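Local coordinates for protein SusD homolog (Bacteroides thetaiotaomicron VPI-5482, PDB 3FDH) that probably binds glycans at the bacterial cell surface as a SusD/RagB-family lipoprotein, working with an outer-membrane transporter in sugar uptake, at residues Pro69-Ser73 / Tyr481-Asp485; Asn280-Phe284 / Ile372-Ile376; Glu344-Arg348 / Arg440-Glu446. One frame throughout, in Å; residues are numbered along the deposited sequence.

How the contacts relate
The three contacts lie in separate parts of one largely helical chain and do not touch. Contact 1 brings the loop 69-73 against residues 481-485 near the C-terminus at the surface, and contacts 2 and 3 are both nested inside the long chain loop it closes. Contact 3, a salt-bridge network, is its nearer neighbour, with centres about 28 Å apart and nearest atoms about 12 Å apart; contact 2, a buried, largely apolar patch, has its centre about 36 Å from that of contact 1. Contacts 2 and 3 interleave along the chain, and their helices 354-379 and 335-348 are consecutive, yet their centres are about 31 Å apart.

Contact 1: Pro69-Ser73 / Tyr481-Asp485; sequences PSSSS and YGNGD
Tyr481 meets Ser70 through its hydroxyl: OH donates to the carbonyl oxygen O of Ser70 over 2.6 Å, arriving in the carbonyl plane on a lone pair. The same hydroxyl oxygen accepts a weak bond from N of Ser72 at 3.2 Å, where the N-H is well off line, so two backbone groups of the serine loop hold the end of the phenol. With CG anti to the backbone N (chi1 169°), the ring leaves the end of helix 475-481 and reaches across to that loop. Ser70 O is reached from a second side by a CA-H...O contact, its distance from CA of Gly484 being 3.5 Å.

Packing concerns the faces of the Tyr481 ring. CB of Ser72 stands over one face in a CH-pi contact, 3.9 Å from the ring centroid, while the backbone N of Gly484 lies above the opposite face, offset toward the rim. CB of Ser70 rests against O of Gly484 at 3.3 Å.

A water adds a polar link. It lies 2.6 Å from OG of Ser70, which also bonds the carbonyl of Asn67, and donates to O of Asn483 and to the carboxylate oxygen OD1 of Asp485, joining both segments beside the direct bonds.

Local turns shape each partner. Ser71 OG accepts from N of Ser73 at 3.1 Å, an ST turn, and Asn483 OD1 accepts from N of Asp485 at 2.9 Å, an Asx turn. Thr471 of helix 468-473 touches both Tyr481 and Ser72, bringing a third element to the junction. The chain leaves helix 475-481 through a type II' beta turn from Tyr481 to Gly484, with Gly482 at positive phi; this is a surface loop-to-loop junction between the C-terminal region and the link from helix 57-63 to helix 76-95.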
loop_
_atom_site.group_PDB
_atom_site.type_symbol
_atom_site.label_atom_id
_atom_site.label_comp_id
_atom_site.label_asym_id
_atom_site.label_seq_id
_atom_site.Cartn_x
_atom_site.Cartn_y
_atom_site.Cartn_z
ATOM N N PRO A 69 4.252 -18.022 -4.883
ATOM C CA PRO A 69 4.263 -16.717 -5.541
ATOM C C PRO A 69 3.942 -16.685 -7.001
ATOM O O PRO A 69 3.677 -15.606 -7.532
ATOM C CB PRO A 69 5.696 -16.196 -5.313
ATOM C CG PRO A 69 6.298 -17.108 -4.249
ATOM C CD PRO A 69 5.553 -18.388 -4.311
ATOM N N SER A 70 3.910 -17.856 -7.632
ATOM C CA SER A 70 3.725 -17.949 -9.089
ATOM C C SER A 70 2.475 -18.712 -9.519
ATOM O O SER A 70 2.229 -18.952 -10.730
ATOM C CB SER A 70 4.963 -18.588 -9.738
ATOM O OG SER A 70 5.130 -19.947 -9.353
ATOM N N SER A 71 1.719 -19.152 -8.529
ATOM C CA SER A 71 0.455 -19.886 -8.784
ATOM C C SER A 71 -0.705 -18.949 -9.056
ATOM O O SER A 71 -0.951 -18.034 -8.288
ATOM C CB SER A 71 0.077 -20.809 -7.602
ATOM O OG SER A 71 -1.227 -21.327 -7.804
ATOM N N SER A 72 -1.438 -19.237 -10.121
ATOM C CA SER A 72 -2.631 -18.456 -10.506
ATOM C C SER A 72 -3.707 -18.497 -9.385
ATOM O O SER A 72 -4.575 -17.629 -9.288
ATOM C CB SER A 72 -3.177 -18.929 -11.861
ATOM O OG SER A 72 -3.448 -20.312 -11.852
ATOM N N SER A 73 -3.612 -19.459 -8.478
ATOM C CA SER A 73 -4.614 -19.524 -7.397
ATOM C C SER A 73 -4.415 -18.518 -6.330
ATOM O O SER A 73 -5.347 -18.101 -5.657
ATOM C CB SER A 73 -4.527 -20.837 -6.636
ATOM O OG SER A 73 -4.787 -21.885 -7.491
ATOM N N TYR A 481 -0.192 -16.093 -18.716
ATOM C CA TYR A 481 0.166 -16.670 -17.406
ATOM C C TYR A 481 1.200 -17.785 -17.588
ATOM O O TYR A 481 2.101 -17.998 -16.762
ATOM C CB TYR A 481 -1.077 -17.202 -16.648
ATOM C CG TYR A 481 -0.653 -18.016 -15.452
ATOM C CD1 TYR A 481 -0.148 -17.404 -14.313
ATOM C CD2 TYR A 481 -0.721 -19.380 -15.468
ATOM C CE1 TYR A 481 0.281 -18.166 -13.247
ATOM C CE2 TYR A 481 -0.324 -20.135 -14.411
ATOM C CZ TYR A 481 0.196 -19.538 -13.308
ATOM O OH TYR A 481 0.632 -20.326 -12.282
ATOM N N GLY A 482 1.048 -18.503 -18.683
ATOM C CA GLY A 482 1.932 -19.634 -18.979
ATOM C C GLY A 482 1.950 -20.636 -17.830
ATOM O O GLY A 482 0.933 -21.201 -17.496
ATOM N N ASN A 483 3.117 -20.857 -17.236
ATOM C CA ASN A 483 3.270 -21.808 -16.116
ATOM C C ASN A 483 3.594 -21.042 -14.870
ATOM O O ASN A 483 3.891 -21.607 -13.816
ATOM C CB ASN A 483 4.347 -22.870 -16.377
ATOM C CG ASN A 483 5.730 -22.292 -16.501
ATOM O OD1 ASN A 483 5.937 -21.099 -16.285
ATOM N ND2 ASN A 483 6.688 -23.135 -16.834
ATOM N N GLY A 484 3.515 -19.734 -15.033
ATOM C CA GLY A 484 3.702 -18.755 -13.949
ATOM C C GLY A 484 5.140 -18.335 -13.660
ATOM O O GLY A 484 5.377 -17.454 -12.847
ATOM N N ASP A 485 6.102 -18.984 -14.311
ATOM C CA ASP A 485 7.522 -18.667 -14.029
ATOM C C ASP A 485 7.836 -17.228 -14.394
ATOM O O ASP A 485 8.754 -16.606 -13.877
ATOM C CB ASP A 485 8.475 -19.608 -14.769
ATOM C CG ASP A 485 8.480 -21.006 -14.209
ATOM O OD1 ASP A 485 8.031 -21.232 -13.064
ATOM O OD2 ASP A 485 8.961 -21.897 -14.939
HETATM O O HOH W 1 5.647 -21.134 -11.648
#

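Contact 2: Asn280-Phe284 / Ile372-Ile376; sequences NRAFF and ISIAI
Ala282 and Ile372 mark the closest approach of the two backbones, with their CA atoms 6.4 Å apart. Residues 280-282 are irregular and lead into the short strand 283-284, which pairs antiparallel with strand 319-320; residues 372-376 form part of helix 354-379. No hydrogen bond crosses between the segments, and the contact is made by side chains that Ile372 and Ile376, one helical turn apart, direct toward the strand segment.

Ile372 serves with two branches. Its CD1 meets CB of Ala282 at 3.7 Å, while its CG2 lies 3.8 Å from the backbone O of Arg281 and also comes over one face of the Arg281 guanidinium, offset toward the rim. Ile376 sets CG1 against the ring edge of Phe284, 4.1 Å from CZ, and the two side chains cross at about a right angle. Leu383 of strand 383-384 touches both Phe284 and Ile376.

The loop leading into strand 283-284, and Phe284 of that strand, thus pack on one side of helix 354-379 in the mainly helical SusD-type fold.

Arg281 brings a charge into the otherwise apolar patch. Its side chain swings CG to the far side from its own N (chi1 -174°) and stays extended as far as NE, which carries the guanidinium across to the helix, where NH2 passes CD1 of Ile376 at 4.1 Å. OG of Ser373 lies at the guanidinium edge, 4.0 Å from NH2, too far for a bond. The charge is met from elsewhere: NE makes a salt bridge with Glu369, on the same helix a turn before Ser373, and NH1 bonds OG of Ser388. The aliphatic part of Arg281 meanwhile runs beside Ile372, CG to CG2 being 4.2 Å.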
loop_
_atom_site.group_PDB
_atom_site.type_symbol
_atom_site.label_atom_id
_atom_site.label_comp_id
_atom_site.label_asym_id
_atom_site.label_seq_id
_atom_site.Cartn_x
_atom_site.Cartn_y
_atom_site.Cartn_z
ATOM N N ASN A 280 12.707 0.156 19.387
ATOM C CA ASN A 280 12.528 -0.184 20.762
ATOM C C ASN A 280 11.088 -0.227 21.171
ATOM O O ASN A 280 10.765 -0.390 22.330
ATOM C CB ASN A 280 13.180 0.887 21.608
ATOM C CG ASN A 280 13.418 0.430 23.010
ATOM O OD1 ASN A 280 13.730 -0.749 23.246
ATOM N ND2 ASN A 280 13.261 1.337 23.963
ATOM N N ARG A 281 10.214 -0.119 20.197
ATOM C CA ARG A 281 8.825 0.055 20.528
ATOM C C ARG A 281 7.787 -0.724 19.746
ATOM O O ARG A 281 6.703 -0.983 20.264
ATOM C CB ARG A 281 8.557 1.558 20.454
ATOM C CG ARG A 281 7.234 1.945 20.886
ATOM C CD ARG A 281 7.168 3.400 21.238
ATOM N NE ARG A 281 5.776 3.762 21.506
ATOM C CZ ARG A 281 5.117 3.479 22.626
ATOM N NH1 ARG A 281 5.716 2.822 23.592
ATOM N NH2 ARG A 281 3.852 3.816 22.755
ATOM N N ALA A 282 8.153 -1.179 18.540
ATOM C CA ALA A 282 7.211 -1.805 17.621
ATOM C C ALA A 282 7.290 -3.337 17.507
ATOM O O ALA A 282 6.804 -3.927 16.556
ATOM C CB ALA A 282 7.369 -1.189 16.231
ATOM N N PHE A 283 7.900 -3.954 18.485
ATOM C CA PHE A 283 8.082 -5.419 18.525
ATOM C C PHE A 283 7.667 -6.060 19.822
ATOM O O PHE A 283 7.940 -5.556 20.900
ATOM C CB PHE A 283 9.543 -5.803 18.214
ATOM C CG PHE A 283 9.985 -5.411 16.843
ATOM C CD1 PHE A 283 9.549 -6.113 15.740
ATOM C CD2 PHE A 283 10.854 -4.366 16.653
ATOM C CE1 PHE A 283 9.940 -5.746 14.467
ATOM C CE2 PHE A 283 11.256 -4.000 15.379
ATOM C CZ PHE A 283 10.809 -4.699 14.283
ATOM N N PHE A 284 6.988 -7.196 19.679
ATOM C CA PHE A 284 6.530 -8.023 20.768
ATOM C C PHE A 284 7.066 -9.450 20.624
ATOM O O PHE A 284 7.170 -10.027 19.542
ATOM C CB PHE A 284 4.998 -8.129 20.886
ATOM C CG PHE A 284 4.260 -6.810 20.932
ATOM C CD1 PHE A 284 4.813 -5.681 21.512
ATOM C CD2 PHE A 284 2.942 -6.747 20.463
ATOM C CE1 PHE A 284 4.095 -4.485 21.573
ATOM C CE2 PHE A 284 2.215 -5.569 20.524
ATOM C CZ PHE A 284 2.799 -4.427 21.081
ATOM N N ILE A 372 0.696 1.530 16.974
ATOM C CA ILE A 372 1.368 0.832 18.068
ATOM C C ILE A 372 0.511 0.962 19.323
ATOM O O ILE A 372 0.272 -0.025 19.990
ATOM C CB ILE A 372 2.790 1.345 18.288
ATOM C CG1 ILE A 372 3.626 0.918 17.078
ATOM C CG2 ILE A 372 3.348 0.806 19.671
ATOM C CD1 ILE A 372 5.000 1.559 17.033
ATOM N N SER A 373 0.060 2.178 19.632
ATOM C CA SER A 373 -0.800 2.440 20.798
ATOM C C SER A 373 -2.128 1.677 20.749
ATOM O O SER A 373 -2.615 1.179 21.757
ATOM C CB SER A 373 -1.073 3.933 20.972
ATOM O OG SER A 373 0.137 4.551 21.361
ATOM N N ILE A 374 -2.720 1.638 19.579
ATOM C CA ILE A 374 -3.972 0.887 19.379
ATOM C C ILE A 374 -3.715 -0.569 19.769
ATOM O O ILE A 374 -4.521 -1.230 20.445
ATOM C CB ILE A 374 -4.485 1.003 17.913
ATOM C CG1 ILE A 374 -5.110 2.403 17.692
ATOM C CG2 ILE A 374 -5.507 -0.068 17.590
ATOM C CD1 ILE A 374 -5.393 2.715 16.191
ATOM N N ALA A 375 -2.555 -1.059 19.332
ATOM C CA ALA A 375 -2.172 -2.476 19.524
ATOM C C ALA A 375 -1.936 -2.815 20.984
ATOM O O ALA A 375 -2.363 -3.863 21.454
ATOM C CB ALA A 375 -0.969 -2.853 18.671
ATOM N N ILE A 376 -1.267 -1.904 21.680
ATOM C CA ILE A 376 -0.993 -2.041 23.112
ATOM C C ILE A 376 -2.314 -2.054 23.872
ATOM O O ILE A 376 -2.519 -2.871 24.766
ATOM C CB ILE A 376 -0.034 -0.915 23.625
ATOM C CG1 ILE A 376 1.368 -1.128 23.025
ATOM C CG2 ILE A 376 0.011 -0.880 25.167
ATOM C CD1 ILE A 376 2.316 0.030 23.221
#

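Contact 3: Glu344-Arg348 / Arg440-Glu446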
loop_
_atom_site.group_PDB
_atom_site.type_symbol
_atom_site.label_atom_id
_atom_site.label_comp_id
_atom_site.label_asym_id
_atom_site.label_seq_id
_atom_site.Cartn_x
_atom_site.Cartn_y
_atom_site.Cartn_z
ATOM N N GLU A 344 11.011 13.008 -2.852
ATOM C CA GLU A 344 11.651 12.250 -3.928
ATOM C C GLU A 344 11.761 13.141 -5.188
ATOM O O GLU A 344 12.768 13.159 -5.922
ATOM C CB GLU A 344 10.881 10.990 -4.288
ATOM C CG GLU A 344 11.570 10.252 -5.403
ATOM C CD GLU A 344 10.888 9.024 -5.829
ATOM O OE1 GLU A 344 9.767 8.737 -5.284
ATOM O OE2 GLU A 344 11.537 8.312 -6.655
ATOM N N ALA A 345 10.689 13.869 -5.446
ATOM C CA ALA A 345 10.673 14.762 -6.613
ATOM C C ALA A 345 11.768 15.813 -6.501
ATOM O O ALA A 345 12.502 16.074 -7.453
ATOM C CB ALA A 345 9.275 15.424 -6.798
ATOM N N LEU A 346 11.908 16.406 -5.327
ATOM C CA LEU A 346 12.949 17.432 -5.122
ATOM C C LEU A 346 14.339 16.838 -5.263
ATOM O O LEU A 346 15.201 17.379 -5.956
ATOM C CB LEU A 346 12.780 18.140 -3.765
ATOM C CG LEU A 346 11.556 19.078 -3.673
ATOM C CD1 LEU A 346 11.122 19.223 -2.249
ATOM C CD2 LEU A 346 11.777 20.429 -4.340
ATOM N N CYS A 347 14.543 15.681 -4.664
ATOM C CA CYS A 347 15.837 15.008 -4.786
ATOM C C CYS A 347 16.184 14.814 -6.243
ATOM O O CYS A 347 17.240 15.168 -6.714
ATOM C CB CYS A 347 15.802 13.637 -4.116
ATOM S SG CYS A 347 15.863 13.694 -2.296
ATOM N N ARG A 348 15.282 14.199 -6.957
ATOM C CA ARG A 348 15.553 13.911 -8.365
ATOM C C ARG A 348 15.719 15.186 -9.209
ATOM O O ARG A 348 16.321 15.142 -10.291
ATOM C CB ARG A 348 14.500 12.993 -8.946
ATOM C CG ARG A 348 14.546 11.617 -8.325
ATOM C CD ARG A 348 13.600 10.698 -8.986
ATOM N NE ARG A 348 13.485 9.422 -8.283
ATOM C CZ ARG A 348 14.289 8.375 -8.421
ATOM N NH1 ARG A 348 15.325 8.364 -9.231
ATOM N NH2 ARG A 348 14.066 7.310 -7.695
ATOM N N ARG A 440 9.901 -0.216 -8.775
ATOM C CA ARG A 440 10.154 0.944 -9.636
ATOM C C ARG A 440 11.636 1.229 -9.533
ATOM O O ARG A 440 12.280 1.495 -10.554
ATOM C CB ARG A 440 9.309 2.144 -9.242
ATOM C CG ARG A 440 9.694 3.422 -9.946
ATOM C CD ARG A 440 8.704 4.531 -9.699
ATOM N NE ARG A 440 8.531 4.863 -8.301
ATOM C CZ ARG A 440 9.270 5.778 -7.659
ATOM N NH1 ARG A 440 10.258 6.418 -8.285
ATOM N NH2 ARG A 440 9.048 5.997 -6.388
HETATM N N MSE A 441 12.169 1.197 -8.309
HETATM C CA MSE A 441 13.631 1.387 -8.085
HETATM C C MSE A 441 14.444 0.367 -8.871
HETATM O O MSE A 441 15.496 0.686 -9.439
HETATM C CB MSE A 441 14.010 1.298 -6.643
HETATM C CG MSE A 441 13.772 2.633 -6.072
HETATM SE SE MSE A 441 14.099 2.982 -4.156
HETATM C CE MSE A 441 12.594 2.218 -3.340
ATOM N N LYS A 442 13.956 -0.872 -8.871
ATOM C CA LYS A 442 14.590 -1.916 -9.658
ATOM C C LYS A 442 14.694 -1.546 -11.138
ATOM O O LYS A 442 15.763 -1.684 -11.754
ATOM C CB LYS A 442 13.857 -3.253 -9.559
ATOM C CG LYS A 442 14.218 -4.031 -8.374
ATOM C CD LYS A 442 13.628 -5.465 -8.370
ATOM C CE LYS A 442 14.268 -6.398 -9.358
ATOM N NZ LYS A 442 15.688 -6.753 -9.121
ATOM N N GLY A 443 13.581 -1.077 -11.695
ATOM C CA GLY A 443 13.551 -0.660 -13.083
ATOM C C GLY A 443 14.490 0.504 -13.362
ATOM O O GLY A 443 15.021 0.622 -14.453
ATOM N N LEU A 444 14.743 1.315 -12.344
ATOM C CA LEU A 444 15.630 2.487 -12.435
ATOM C C LEU A 444 17.075 2.103 -12.081
ATOM O O LEU A 444 17.972 2.921 -12.054
ATOM C CB LEU A 444 15.156 3.599 -11.486
ATOM C CG LEU A 444 13.792 4.192 -11.806
ATOM C CD1 LEU A 444 13.320 5.186 -10.744
ATOM C CD2 LEU A 444 13.861 4.840 -13.197
ATOM N N ASN A 445 17.254 0.825 -11.824
ATOM C CA ASN A 445 18.524 0.246 -11.381
ATOM C C ASN A 445 19.088 0.895 -10.160
ATOM O O ASN A 445 20.268 1.231 -10.094
ATOM C CB ASN A 445 19.589 0.247 -12.455
ATOM C CG ASN A 445 20.691 -0.683 -12.121
ATOM O OD1 ASN A 445 20.514 -1.567 -11.273
ATOM N ND2 ASN A 445 21.850 -0.508 -12.761
ATOM N N GLU A 446 18.214 1.088 -9.191
ATOM C CA GLU A 446 18.570 1.649 -7.891
ATOM C C GLU A 446 18.419 0.559 -6.832
ATOM O O GLU A 446 17.448 -0.195 -6.814
ATOM C CB GLU A 446 17.705 2.845 -7.575
ATOM C CG GLU A 446 17.971 4.032 -8.543
ATOM C CD GLU A 446 16.938 5.150 -8.472
ATOM O OE1 GLU A 446 15.864 4.968 -7.856
ATOM O OE2 GLU A 446 17.204 6.213 -9.085
#
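Arg348, which has the most surface buried here, faces Glu446 across the contact in an end-on, two-nitrogen salt bridge: NH1 bonds OE2 of Glu446 at 2.9 Å and NH2 bonds OE1 of the same carboxylate at 3.0 Å, the latter almost straight. Both oxygens use their syn lone pairs, and the two flat groups are nearly coplanar, 11° apart. CD1 of Leu444 lies over one guanidinium face of Arg348, 3.8 Å from NH2, giving that face an apolar cover.

Arg440 comes next. Its chain bends at chi3 (59°) and brings NH1 and NH2 end-on to Glu344, NH1 to OE2 at 2.8 Å and NH2 to OE1 at 3.0 Å. Here the groups are turned more, with planes 33° apart; OE2 lies in the guanidinium plane, whereas OE1 is tilted from it. Asp437 is a second partner for NH2 of Arg440.

Together the four residues form a salt-bridge network between helix 335-348 and the end of helix 431-443, where the chain leaves the helix through a Schellman motif with Asn445 at positive phi, and Glu446 follows directly. In this mainly helical SusD-family fold, the network joins the C-terminal ends of two helices mainly through long charged side chains, their backbones lying well apart, with CA of Glu344 11.8 Å from CA of Met441.

Glu344 is the shared acceptor. Extended beyond CG, it offers OE2 to three donors, for Arg348 on the same helix grips it side-on with NE, at 2.8 Å, and NH2. This concentration of positive charge probably favours the carboxylate form of Glu344. Between the arginines, NH2 of Arg348 and NH1 of Arg440 come within 4.0 Å, with Glu344 OE2 bonded to both nitrogens.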